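Long-range contact in angiopoietin-related protein 6 (Homo sapiens, PDB 6Y43), which probably acts as a secreted, angiopoietin-like signalling factor, its fibrinogen-like globe domain carrying a bound calcium ion: residues 23-28 and 36-41. Sequence-based numbering, arbitrary orientation.
Sequences SGVYEL and SVWCEQ
Trp-38 lays its indole against the backbone of Gly-24 in the antiparallel beta hairpin formed by strands 24-30 and 33-40, part of the fibrinogen-like globe. Starting at CB, which lies 4.1 Å from Gly-24 O, the side chain runs with CG anti to its own backbone N (chi1 -170°). That torsion swings the ring across the neighbouring strand: CG and CD2 stay near the Gly-24 carbonyl O, CE2 lies by Gly-24 N, NE1 reaches Ser-23 CB, and CE3 meets Val-25 CG2 at 3.8 Å. At the far end, CZ2, CZ3 and CH2 lie beneath Gly-24 CA, which stands over one face of the six-membered ring, 3.5 Å from its centroid and 4° off the normal, a CH-pi contact. Arg-53 adds a cation-pi contact to the indole. Cutting Trp-38 back to an alanine takes away the ring, and Gly-24 CA and Val-25 CG2 would probably lose their aromatic cover, with Arg-53 left without its cation-pi partner.

Two pairs of backbone bonds hold the strands, Gly-24 with Cys-39 and Tyr-26 with Val-37. On the face carrying Tyr-26 and Cys-39, SG of the cysteine, disulfide-bonded to Cys-12, approaches the tyrosine ring obliquely, 3.3 Å from CD1. The tyrosine hydroxyl bonds to Gln-22 O. At the hairpin's open end, Gln-41 N donates an almost straight bond (174°) to Ser-23 OG at 2.9 Å, and a water bridges that hydroxyl to Glu-40 OE2, which accepts from it at 2.8 Å and also takes the backbone N of Leu-43.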
loop_
_atom_site.group_PDB
_atom_site.type_symbol
_atom_site.label_atom_id
_atom_site.label_comp_id
_atom_site.label_asym_id
_atom_site.label_seq_id
_atom_site.Cartn_x
_atom_site.Cartn_y
_atom_site.Cartn_z
ATOM N N SER A 23 -0.939 -6.940 -17.054
ATOM C CA SER A 23 -0.976 -7.014 -15.607
ATOM C C SER A 23 -1.309 -8.434 -15.162
ATOM O O SER A 23 -1.953 -9.203 -15.875
ATOM C CB SER A 23 -1.989 -6.004 -15.075
ATOM O OG SER A 23 -1.617 -4.699 -15.511
ATOM N N GLY A 24 -0.828 -8.782 -13.985
ATOM C CA GLY A 24 -1.060 -10.093 -13.421
ATOM C C GLY A 24 -0.017 -10.379 -12.364
ATOM O O GLY A 24 0.661 -9.480 -11.882
ATOM N N VAL A 25 0.085 -11.661 -12.009
ATOM C CA VAL A 25 1.003 -12.099 -10.959
ATOM C C VAL A 25 2.378 -12.395 -11.552
ATOM O O VAL A 25 2.509 -13.159 -12.531
ATOM C CB VAL A 25 0.437 -13.318 -10.211
ATOM C CG1 VAL A 25 1.393 -13.756 -9.090
ATOM C CG2 VAL A 25 -0.911 -13.016 -9.652
ATOM N N TYR A 26 3.408 -11.774 -10.971
ATOM C CA TYR A 26 4.793 -11.973 -11.360
ATOM C C TYR A 26 5.602 -12.418 -10.153
ATOM O O TYR A 26 5.250 -12.131 -9.005
ATOM C CB TYR A 26 5.422 -10.695 -11.929
ATOM C CG TYR A 26 4.894 -10.238 -13.261
ATOM C CD1 TYR A 26 3.591 -9.784 -13.409
ATOM C CD2 TYR A 26 5.711 -10.224 -14.380
ATOM C CE1 TYR A 26 3.118 -9.348 -14.639
ATOM C CE2 TYR A 26 5.231 -9.790 -15.613
ATOM C CZ TYR A 26 3.943 -9.360 -15.733
ATOM O OH TYR A 26 3.485 -8.922 -16.959
ATOM N N GLU A 27 6.701 -13.117 -10.431
ATOM C CA GLU A 27 7.648 -13.556 -9.414
ATOM C C GLU A 27 8.767 -12.528 -9.280
ATOM O O GLU A 27 9.480 -12.255 -10.254
ATOM C CB GLU A 27 8.252 -14.906 -9.781
ATOM C CG GLU A 27 7.341 -16.091 -9.690
ATOM C CD GLU A 27 8.098 -17.327 -10.144
ATOM O OE1 GLU A 27 8.587 -17.318 -11.298
ATOM O OE2 GLU A 27 8.295 -18.253 -9.327
ATOM N N LEU A 28 8.934 -11.986 -8.074
ATOM C CA LEU A 28 10.020 -11.068 -7.759
ATOM C C LEU A 28 11.008 -11.709 -6.797
ATOM O O LEU A 28 10.609 -12.382 -5.851
ATOM C CB LEU A 28 9.481 -9.790 -7.124
ATOM C CG LEU A 28 8.438 -8.970 -7.856
ATOM C CD1 LEU A 28 8.364 -7.602 -7.154
ATOM C CD2 LEU A 28 8.801 -8.856 -9.323
ATOM N N SER A 36 5.578 -13.897 -5.027
ATOM C CA SER A 36 4.629 -13.522 -6.074
ATOM C C SER A 36 3.929 -12.214 -5.718
ATOM O O SER A 36 3.438 -12.045 -4.600
ATOM C CB SER A 36 3.587 -14.615 -6.312
ATOM O OG SER A 36 4.161 -15.744 -6.964
ATOM N N VAL A 37 3.847 -11.308 -6.693
ATOM C CA VAL A 37 3.209 -10.012 -6.515
ATOM C C VAL A 37 2.354 -9.757 -7.739
ATOM O O VAL A 37 2.586 -10.330 -8.803
ATOM C CB VAL A 37 4.226 -8.861 -6.359
ATOM C CG1 VAL A 37 5.277 -9.240 -5.381
ATOM C CG2 VAL A 37 4.826 -8.526 -7.730
ATOM N N TRP A 38 1.370 -8.865 -7.596
ATOM C CA TRP A 38 0.667 -8.323 -8.754
ATOM C C TRP A 38 1.442 -7.131 -9.313
ATOM O O TRP A 38 1.834 -6.230 -8.556
ATOM C CB TRP A 38 -0.752 -7.891 -8.384
ATOM C CG TRP A 38 -1.604 -7.560 -9.572
ATOM C CD1 TRP A 38 -1.669 -6.358 -10.244
ATOM C CD2 TRP A 38 -2.502 -8.443 -10.249
ATOM N NE1 TRP A 38 -2.562 -6.451 -11.281
ATOM C CE2 TRP A 38 -3.101 -7.709 -11.301
ATOM C CE3 TRP A 38 -2.882 -9.773 -10.049
ATOM C CZ2 TRP A 38 -4.031 -8.276 -12.180
ATOM C CZ3 TRP A 38 -3.823 -10.330 -10.920
ATOM C CH2 TRP A 38 -4.379 -9.581 -11.961
ATOM N N CYS A 39 1.661 -7.132 -10.628
ATOM C CA CYS A 39 2.269 -6.021 -11.354
ATOM C C CYS A 39 1.193 -5.330 -12.174
ATOM O O CYS A 39 0.502 -5.988 -12.964
ATOM C CB CYS A 39 3.357 -6.486 -12.331
ATOM S SG CYS A 39 4.824 -7.253 -11.690
ATOM N N GLU A 40 1.047 -4.015 -11.978
ATOM C CA GLU A 40 0.222 -3.161 -12.832
ATOM C C GLU A 40 1.112 -2.699 -13.986
ATOM O O GLU A 40 2.039 -1.903 -13.796
ATOM C CB GLU A 40 -0.351 -1.986 -12.037
ATOM C CG GLU A 40 -0.947 -0.906 -12.919
ATOM C CD GLU A 40 -2.056 -1.438 -13.779
ATOM O OE1 GLU A 40 -3.035 -1.985 -13.228
ATOM O OE2 GLU A 40 -1.951 -1.285 -15.008
ATOM N N GLN A 41 0.866 -3.228 -15.179
ATOM C CA GLN A 41 1.773 -3.000 -16.293
ATOM C C GLN A 41 1.262 -2.010 -17.332
ATOM O O GLN A 41 1.927 -1.823 -18.352
ATOM C CB GLN A 41 2.091 -4.322 -17.003
ATOM C CG GLN A 41 2.745 -5.348 -16.109
ATOM C CD GLN A 41 4.129 -4.957 -15.646
ATOM O OE1 GLN A 41 4.365 -3.838 -15.199
ATOM N NE2 GLN A 41 5.056 -5.900 -15.712
HETATM O O HOH W 1 -3.619 -3.019 -16.501
#